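Pullulanase (Bacillus acidopullulyticus, PDB 2WAN) hydrolyses the alpha-1,6-glucosidic linkages of pullulan and related starch-derived polysaccharides, acting as a debranching glycoside hydrolase. Local coordinates at residues Lys711-Pro725 with Met832-Phe844. Residues are numbered along the deposited sequence; the frame is centred on the assembly and turned at random. Where two conformers were deposited one is given.
Sequences KNGVIGSIQDFTSAP and MTTADQIKQNLTF. With ACT (acetate ion), chain Q; SO4 (sulfate ion), chain L.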
ATOM      1  N   LYS A 711      16.631 -13.758 -14.865  1.00 10.73           N
ATOM      2  CA  LYS A 711      17.442 -14.479 -13.881  1.00 12.27           C
ATOM      3  C   LYS A 711      17.236 -13.914 -12.471  1.00 10.26           C
ATOM      4  O   LYS A 711      17.119 -14.666 -11.503  1.00 11.24           O
ATOM      5  CB  LYS A 711      18.922 -14.428 -14.275  1.00 11.78           C
ATOM      6  CG  LYS A 711      19.235 -15.333 -15.480  1.00 15.19           C
ATOM      7  CD  LYS A 711      20.651 -15.111 -16.002  1.00 17.66           C
ATOM      8  CE  LYS A 711      21.694 -15.835 -15.192  1.00 26.41           C
ATOM      9  NZ  LYS A 711      22.944 -15.958 -16.008  1.00 32.58           N
ATOM     10  N   ASN A 712      17.204 -12.591 -12.354  1.00 10.79           N
ATOM     11  CA  ASN A 712      16.998 -11.971 -11.050  1.00 12.77           C
ATOM     12  C   ASN A 712      15.630 -12.292 -10.450  1.00 14.25           C
ATOM     13  O   ASN A 712      15.514 -12.456  -9.233  1.00 12.60           O
ATOM     14  CB  ASN A 712      17.228 -10.465 -11.121  1.00 13.79           C
ATOM     15  CG  ASN A 712      18.670 -10.103 -10.913  1.00 16.96           C
ATOM     16  OD1 ASN A 712      19.174 -10.146  -9.792  1.00 17.35           O
ATOM     17  ND2 ASN A 712      19.357  -9.759 -12.001  1.00 20.33           N
ATOM     18  N   GLY A 713      14.613 -12.394 -11.307  1.00 11.64           N
ATOM     19  CA  GLY A 713      13.284 -12.849 -10.868  1.00 11.58           C
ATOM     20  C   GLY A 713      13.230 -14.328 -10.495  1.00 10.00           C
ATOM     21  O   GLY A 713      12.544 -14.704  -9.540  1.00 11.72           O
ATOM     22  N   VAL A 714      13.944 -15.172 -11.246  1.00  8.74           N
ATOM     23  CA  VAL A 714      13.977 -16.625 -10.970  1.00  8.89           C
ATOM     24  C   VAL A 714      14.481 -16.903  -9.540  1.00 10.38           C
ATOM     25  O   VAL A 714      13.972 -17.786  -8.854  1.00 11.92           O
ATOM     26  CB  VAL A 714      14.855 -17.397 -12.021  1.00  8.92           C
ATOM     27  CG1 VAL A 714      15.317 -18.739 -11.464  1.00  8.58           C
ATOM     28  CG2 VAL A 714      14.104 -17.582 -13.348  1.00 11.27           C
ATOM     29  N   ILE A 715      15.467 -16.134  -9.086  1.00  9.89           N
ATOM     30  CA  ILE A 715      16.030 -16.378  -7.751  1.00  9.66           C
ATOM     31  C   ILE A 715      15.270 -15.655  -6.621  1.00 10.28           C
ATOM     32  O   ILE A 715      15.799 -15.485  -5.525  1.00 11.00           O
ATOM     33  CB  ILE A 715      17.564 -16.080  -7.683  1.00  9.92           C
ATOM     34  CG1 ILE A 715      17.874 -14.607  -7.931  1.00 11.35           C
ATOM     35  CG2 ILE A 715      18.330 -16.967  -8.675  1.00 11.67           C
ATOM     36  CD1 ILE A 715      19.359 -14.259  -7.636  1.00 12.83           C
ATOM     37  N   GLY A 716      14.022 -15.266  -6.890  1.00 10.00           N
ATOM     38  CA  GLY A 716      13.169 -14.645  -5.878  1.00  9.13           C
ATOM     39  C   GLY A 716      13.650 -13.270  -5.474  1.00  9.93           C
ATOM     40  O   GLY A 716      13.431 -12.864  -4.329  1.00 12.75           O
ATOM     41  N   SER A 717      14.333 -12.586  -6.401  1.00 10.15           N
ATOM     42  CA  SER A 717      14.726 -11.179  -6.266  1.00 11.62           C
ATOM     43  C   SER A 717      15.731 -10.854  -5.158  1.00 11.94           C
ATOM     44  O   SER A 717      15.901  -9.682  -4.806  1.00 12.25           O
ATOM     45  CB  SER A 717      13.475 -10.303  -6.148  1.00 11.67           C
ATOM     46  OG  SER A 717      12.730 -10.402  -7.351  1.00 12.12           O
ATOM     47  N   ILE A 718      16.393 -11.888  -4.646  1.00 12.23           N
ATOM     48  CA  ILE A 718      17.294 -11.762  -3.478  1.00 12.36           C
ATOM     49  C   ILE A 718      18.568 -10.952  -3.765  1.00 14.97           C
ATOM     50  O   ILE A 718      19.277 -10.551  -2.837  1.00 15.63           O
ATOM     51  CB  ILE A 718      17.656 -13.141  -2.900  1.00 11.46           C
ATOM     52  CG1 ILE A 718      18.375 -14.001  -3.944  1.00 12.65           C
ATOM     53  CG2 ILE A 718      16.380 -13.855  -2.323  1.00 13.25           C
ATOM     54  CD1 ILE A 718      18.884 -15.364  -3.394  1.00 12.99           C
ATOM     55  N   GLN A 719      18.843 -10.704  -5.045  1.00 14.52           N
ATOM     56  CA  GLN A 719      19.965  -9.835  -5.432  1.00 16.33           C
ATOM     57  C   GLN A 719      19.465  -8.540  -6.053  1.00 19.33           C
ATOM     58  O   GLN A 719      20.256  -7.762  -6.575  1.00 21.97           O
ATOM     59  CB  GLN A 719      20.905 -10.554  -6.412  1.00 17.79           C
ATOM     60  CG  GLN A 719      21.617 -11.733  -5.793  1.00 15.36           C
ATOM     61  CD  GLN A 719      22.545 -12.430  -6.775  1.00 19.88           C
ATOM     62  OE1 GLN A 719      23.080 -13.487  -6.477  1.00 27.95           O
ATOM     63  NE2 GLN A 719      22.742 -11.832  -7.946  1.00 24.94           N
ATOM     64  N   ASP A 720      18.155  -8.303  -5.981  1.00 14.36           N
ATOM     65  CA  ASP A 720      17.547  -7.145  -6.616  1.00 13.16           C
ATOM     66  C   ASP A 720      16.972  -6.257  -5.498  1.00 15.86           C
ATOM     67  O   ASP A 720      17.490  -5.159  -5.264  1.00 17.26           O
ATOM     68  CB  ASP A 720      16.497  -7.625  -7.649  1.00 14.22           C
ATOM     69  CG  ASP A 720      15.811  -6.486  -8.407  1.00 15.88           C
ATOM     70  OD1 ASP A 720      16.179  -5.300  -8.230  1.00 18.24           O
ATOM     71  OD2 ASP A 720      14.894  -6.784  -9.206  1.00 18.40           O
ATOM     72  N   PHE A 721      15.943  -6.727  -4.786  1.00 13.99           N
ATOM     73  CA  PHE A 721      15.319  -5.900  -3.741  1.00 13.83           C
ATOM     74  C   PHE A 721      14.766  -6.655  -2.527  1.00 14.26           C
ATOM     75  O   PHE A 721      14.170  -6.031  -1.650  1.00 14.11           O
ATOM     76  CB  PHE A 721      14.207  -5.017  -4.351  1.00 15.05           C
ATOM     77  CG  PHE A 721      13.084  -5.799  -4.959  1.00 10.73           C
ATOM     78  CD1 PHE A 721      12.022  -6.243  -4.171  1.00 13.66           C
ATOM     79  CD2 PHE A 721      13.101  -6.127  -6.309  1.00 13.69           C
ATOM     80  CE1 PHE A 721      10.974  -7.005  -4.728  1.00 13.67           C
ATOM     81  CE2 PHE A 721      12.078  -6.872  -6.862  1.00 12.31           C
ATOM     82  CZ  PHE A 721      11.011  -7.324  -6.066  1.00 12.18           C
ATOM     83  N   THR A 722      14.958  -7.973  -2.458  1.00 13.63           N
ATOM     84  CA  THR A 722      14.434  -8.749  -1.316  1.00 12.83           C
ATOM     85  C   THR A 722      15.520  -9.302  -0.414  1.00 12.45           C
ATOM     86  O   THR A 722      16.652  -9.493  -0.845  1.00 13.58           O
ATOM     87  CB  THR A 722      13.531  -9.949  -1.735  1.00 12.94           C
ATOM     88  OG1 THR A 722      14.338 -10.948  -2.373  1.00 12.02           O
ATOM     89  CG2 THR A 722      12.404  -9.507  -2.652  1.00 12.75           C
ATOM     90  N   SER A 723      15.154  -9.552   0.842  1.00 11.57           N
ATOM     91  CA  SER A 723      15.989 -10.315   1.767  1.00 14.96           C
ATOM     92  C   SER A 723      15.585 -11.775   1.864  1.00 14.76           C
ATOM     93  O   SER A 723      16.350 -12.609   2.385  1.00 16.50           O
ATOM     94  CB  SER A 723      15.932  -9.684   3.160  1.00 17.63           C
ATOM     95  OG  SER A 723      16.609  -8.437   3.133  1.00 25.54           O
ATOM     96  N   ALA A 724      14.376 -12.086   1.389  1.00 14.98           N
ATOM     97  CA  ALA A 724      13.833 -13.435   1.421  1.00 12.02           C
ATOM     98  C   ALA A 724      12.834 -13.547   0.257  1.00 11.86           C
ATOM     99  O   ALA A 724      12.223 -12.546  -0.113  1.00 12.29           O
ATOM    100  CB  ALA A 724      13.113 -13.690   2.759  1.00 13.48           C
ATOM    101  N   PRO A 725      12.680 -14.748  -0.335  1.00 11.86           N
ATOM    102  CA  PRO A 725      11.795 -14.848  -1.508  1.00 13.25           C
ATOM    103  C   PRO A 725      10.307 -14.579  -1.211  1.00 11.53           C
ATOM    104  O   PRO A 725       9.549 -14.217  -2.117  1.00 10.68           O
ATOM    105  CB  PRO A 725      12.010 -16.298  -1.991  1.00 14.22           C
ATOM    106  CG  PRO A 725      12.468 -17.049  -0.750  1.00 12.79           C
ATOM    107  CD  PRO A 725      13.301 -16.048   0.002  1.00 11.58           C
ATOM    108  N   MET A 832      11.663 -22.543  -2.193  1.00  9.86           N
ATOM    109  CA  MET A 832      12.641 -22.310  -1.107  1.00 10.70           C
ATOM    110  C   MET A 832      12.253 -21.065  -0.304  1.00  9.60           C
ATOM    111  O   MET A 832      11.633 -20.130  -0.844  1.00 13.27           O
ATOM    112  CB  MET A 832      14.062 -22.224  -1.671  1.00  9.56           C
ATOM    113  CG  MET A 832      14.511 -23.540  -2.209  1.00 15.14           C
ATOM    114  SD  MET A 832      16.209 -23.506  -2.812  1.00 12.90           S
ATOM    115  CE  MET A 832      15.953 -23.476  -4.597  1.00 13.27           C
ATOM    116  N   THR A 833      12.579 -21.061   0.990  1.00 11.64           N
ATOM    117  CA  THR A 833      12.060 -20.013   1.882  1.00 12.58           C
ATOM    118  C   THR A 833      13.113 -18.985   2.339  1.00 14.25           C
ATOM    119  O   THR A 833      12.758 -17.935   2.894  1.00 12.12           O
ATOM    120  CB  THR A 833      11.374 -20.615   3.136  1.00 13.87           C
ATOM    121  OG1 THR A 833      12.337 -21.354   3.894  1.00 13.21           O
ATOM    122  CG2 THR A 833      10.184 -21.547   2.756  1.00 14.47           C
ATOM    123  N   THR A 834      14.387 -19.270   2.100  1.00 13.44           N
ATOM    124  CA  THR A 834      15.453 -18.326   2.449  1.00 14.43           C
ATOM    125  C   THR A 834      16.408 -18.078   1.287  1.00 14.85           C
ATOM    126  O   THR A 834      16.555 -18.919   0.377  1.00 13.82           O
ATOM    127  CB  THR A 834      16.283 -18.808   3.663  1.00 17.08           C
ATOM    128  OG1 THR A 834      17.113 -19.906   3.267  1.00 16.43           O
ATOM    129  CG2 THR A 834      15.368 -19.250   4.819  1.00 15.60           C
ATOM    130  N   ALA A 835      17.057 -16.919   1.339  1.00 14.05           N
ATOM    131  CA  ALA A 835      18.105 -16.566   0.385  1.00 15.49           C
ATOM    132  C   ALA A 835      19.250 -17.575   0.419  1.00 14.52           C
ATOM    133  O   ALA A 835      19.750 -17.956  -0.631  1.00 14.21           O
ATOM    134  CB  ALA A 835      18.618 -15.171   0.651  1.00 13.61           C
ATOM    135  N   ASP A 836      19.681 -17.992   1.613  1.00 15.82           N
ATOM    136  CA  ASP A 836      20.751 -18.991   1.706  1.00 17.96           C
ATOM    137  C   ASP A 836      20.415 -20.320   1.021  1.00 16.24           C
ATOM    138  O   ASP A 836      21.267 -20.868   0.337  1.00 16.42           O
ATOM    139  CB  ASP A 836      21.175 -19.238   3.158  1.00 18.98           C
ATOM    140  CG  ASP A 836      21.807 -18.016   3.808  1.00 23.71           C
ATOM    141  OD1 ASP A 836      22.216 -17.068   3.108  1.00 27.30           O
ATOM    142  OD2 ASP A 836      21.888 -18.005   5.056  1.00 31.12           O
ATOM    143  N   GLN A 837      19.187 -20.833   1.191  1.00 15.62           N
ATOM    144  CA  GLN A 837      18.776 -22.042   0.484  1.00 14.02           C
ATOM    145  C   GLN A 837      18.916 -21.849  -1.013  1.00 12.63           C
ATOM    146  O   GLN A 837      19.386 -22.748  -1.696  1.00 12.30           O
ATOM    147  CB  GLN A 837      17.307 -22.399   0.735  1.00 16.15           C
ATOM    148  CG  GLN A 837      17.028 -23.295   1.893  1.00 19.85           C
ATOM    149  CD  GLN A 837      15.564 -23.692   1.912  1.00 24.74           C
ATOM    150  OE1 GLN A 837      14.683 -22.864   1.672  1.00 18.97           O
ATOM    151  NE2 GLN A 837      15.301 -24.962   2.168  1.00 21.28           N
ATOM    152  N   ILE A 838      18.452 -20.703  -1.526  1.00 11.83           N
ATOM    153  CA  ILE A 838      18.503 -20.463  -2.983  1.00 11.84           C
ATOM    154  C   ILE A 838      19.963 -20.406  -3.471  1.00 13.11           C
ATOM    155  O   ILE A 838      20.321 -21.013  -4.490  1.00 13.27           O
ATOM    156  CB  ILE A 838      17.716 -19.188  -3.380  1.00 12.99           C
ATOM    157  CG1 ILE A 838      16.219 -19.357  -3.033  1.00 13.50           C
ATOM    158  CG2 ILE A 838      17.931 -18.852  -4.862  1.00 11.05           C
ATOM    159  CD1 ILE A 838      15.377 -18.052  -3.092  1.00 12.57           C
ATOM    160  N   LYS A 839      20.823 -19.702  -2.736  1.00 14.12           N
ATOM    161  CA  LYS A 839      22.236 -19.618  -3.123  0.50 14.08           C
ATOM    162  C   LYS A 839      22.896 -21.003  -3.069  1.00 15.18           C
ATOM    163  O   LYS A 839      23.762 -21.321  -3.880  1.00 17.56           O
ATOM    164  CB  LYS A 839      22.974 -18.615  -2.231  0.50 14.32           C
ATOM    165  CG  LYS A 839      22.516 -17.171  -2.431  0.50 16.88           C
ATOM    166  CD  LYS A 839      22.978 -16.286  -1.277  0.50 22.04           C
ATOM    167  CE  LYS A 839      22.218 -14.971  -1.239  0.50 22.83           C
ATOM    168  NZ  LYS A 839      22.747 -13.963  -2.194  0.50 25.80           N
ATOM    169  N   GLN A 840      22.464 -21.831  -2.121  1.00 15.02           N
ATOM    170  CA  GLN A 840      23.010 -23.181  -1.979  1.00 15.15           C
ATOM    171  C   GLN A 840      22.556 -24.120  -3.094  1.00 15.53           C
ATOM    172  O   GLN A 840      23.350 -24.935  -3.596  1.00 15.60           O
ATOM    173  CB  GLN A 840      22.643 -23.763  -0.610  1.00 20.26           C
ATOM    174  CG  GLN A 840      23.076 -25.217  -0.387  1.00 26.50           C
ATOM    175  CD  GLN A 840      22.307 -25.900   0.746  1.00 41.96           C
ATOM    176  OE1 GLN A 840      22.062 -25.304   1.797  1.00 46.18           O
ATOM    177  NE2 GLN A 840      21.922 -27.161   0.530  1.00 47.51           N
ATOM    178  N   ASN A 841      21.284 -24.012  -3.492  1.00 13.00           N
ATOM    179  CA  ASN A 841      20.662 -25.077  -4.295  1.00 12.14           C
ATOM    180  C   ASN A 841      20.353 -24.736  -5.749  1.00 11.68           C
ATOM    181  O   ASN A 841      20.099 -25.642  -6.548  1.00 13.15           O
ATOM    182  CB  ASN A 841      19.348 -25.558  -3.652  1.00 14.35           C
ATOM    183  CG  ASN A 841      19.545 -26.216  -2.309  1.00 16.37           C
ATOM    184  OD1 ASN A 841      20.562 -26.881  -2.056  1.00 15.59           O
ATOM    185  ND2 ASN A 841      18.541 -26.066  -1.435  1.00 17.52           N
ATOM    186  N   LEU A 842      20.345 -23.453  -6.088  1.00 11.68           N
ATOM    187  CA  LEU A 842      19.985 -23.049  -7.460  1.00 12.07           C
ATOM    188  C   LEU A 842      21.216 -22.549  -8.209  1.00 12.36           C
ATOM    189  O   LEU A 842      21.926 -21.642  -7.749  1.00 13.51           O
ATOM    190  CB  LEU A 842      18.869 -21.983  -7.450  1.00 12.72           C
ATOM    191  CG  LEU A 842      18.220 -21.550  -8.788  1.00 11.94           C
ATOM    192  CD1 LEU A 842      16.854 -20.868  -8.543  1.00 13.14           C
ATOM    193  CD2 LEU A 842      19.109 -20.613  -9.614  1.00 13.09           C
ATOM    194  N   THR A 843      21.457 -23.149  -9.370  1.00 12.21           N
ATOM    195  CA  THR A 843      22.567 -22.774 -10.237  0.50 12.90           C
ATOM    196  C   THR A 843      22.042 -22.535 -11.661  1.00 12.66           C
ATOM    197  O   THR A 843      21.292 -23.365 -12.175  1.00 14.82           O
ATOM    198  CB  THR A 843      23.637 -23.903 -10.240  0.50 13.16           C
ATOM    199  OG1 THR A 843      24.052 -24.188  -8.893  0.50 11.96           O
ATOM    200  CG2 THR A 843      24.858 -23.522 -11.080  0.50 12.22           C
ATOM    201  N   PHE A 844      22.460 -21.441 -12.296  1.00 11.96           N
ATOM    202  CA  PHE A 844      22.168 -21.256 -13.715  1.00 12.00           C
ATOM    203  C   PHE A 844      23.133 -22.080 -14.569  1.00 14.63           C
ATOM    204  O   PHE A 844      24.323 -22.168 -14.255  1.00 14.01           O
ATOM    205  CB  PHE A 844      22.218 -19.766 -14.081  1.00 14.15           C
ATOM    206  CG  PHE A 844      21.066 -18.989 -13.524  1.00 13.93           C
ATOM    207  CD1 PHE A 844      19.804 -19.097 -14.108  1.00 13.66           C
ATOM    208  CD2 PHE A 844      21.225 -18.196 -12.387  1.00 13.40           C
ATOM    209  CE1 PHE A 844      18.711 -18.423 -13.593  1.00 11.28           C
ATOM    210  CE2 PHE A 844      20.127 -17.491 -11.840  1.00 14.25           C
ATOM    211  CZ  PHE A 844      18.863 -17.597 -12.446  1.00 10.60           C
TER
HETATM  212  C   ACT Q1937      19.843  -7.837   2.139  1.00 44.07           C
HETATM  213  O   ACT Q1937      18.838  -8.274   1.542  1.00 45.15           O
HETATM  214  OXT ACT Q1937      19.772  -6.656   2.535  1.00 44.63           O
HETATM  215  CH3 ACT Q1937      21.066  -8.674   2.349  1.00 45.33           C
HETATM  216  S   SO4 L1932      17.646 -27.884   2.108  1.00 40.54           S
HETATM  217  O1  SO4 L1932      16.568 -28.784   2.533  1.00 38.57           O
HETATM  218  O2  SO4 L1932      17.719 -26.754   3.042  1.00 36.46           O
HETATM  219  O3  SO4 L1932      17.380 -27.418   0.753  1.00 28.91           O
HETATM  220  O4  SO4 L1932      18.932 -28.578   2.116  1.00 46.33           O
HETATM  221  O   HOH W   1      16.340 -15.184   3.491  1.00 15.28           O
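K711 lies across the ring of F844, a worked example of how a lysine's methylenes can cover an aromatic face while its ammonium group stays at the ring's margin. Followed outward, its CB sits by F844 CZ and CG reaches F844 CE1 at 3.7 Å; a bend at chi3 (80°) then carries CE over the ring face, 3.7 Å from the centroid in a CH-pi contact. NZ ends farther out, in an off-centre cation-pi pair 4.8 Å from that centroid. On the opposite face lies L842 CD2, while V714 CG1 and I715 CG2 come in obliquely. Were F844 replaced by an alanine, the K711 methylenes would probably lose the face they cover, and a gap would open beside V714 and I715.

Deeper in, I838 packs with both branches: CG2 meets I715 CB and I718 CD1, and CD1 touches P725 CG at 3.9 Å. G716, the C-prime residue of a Schellman motif, ends helix 707-714. P725, farther along the loop, sets its CG 3.2 Å from M832 O. At the contact's edge one water spans S723 O (2.8 Å) and A835 N, serving the first turn of helix 835-841, which T834 caps. The contact joins the region before barrel strand 728-730 to helix 835-841 and strand 842-844 of the C-terminal antiparallel sheet. Its hold is likely to rest mainly on excluding water from apolar surfaces, with polar contacts added at its margins.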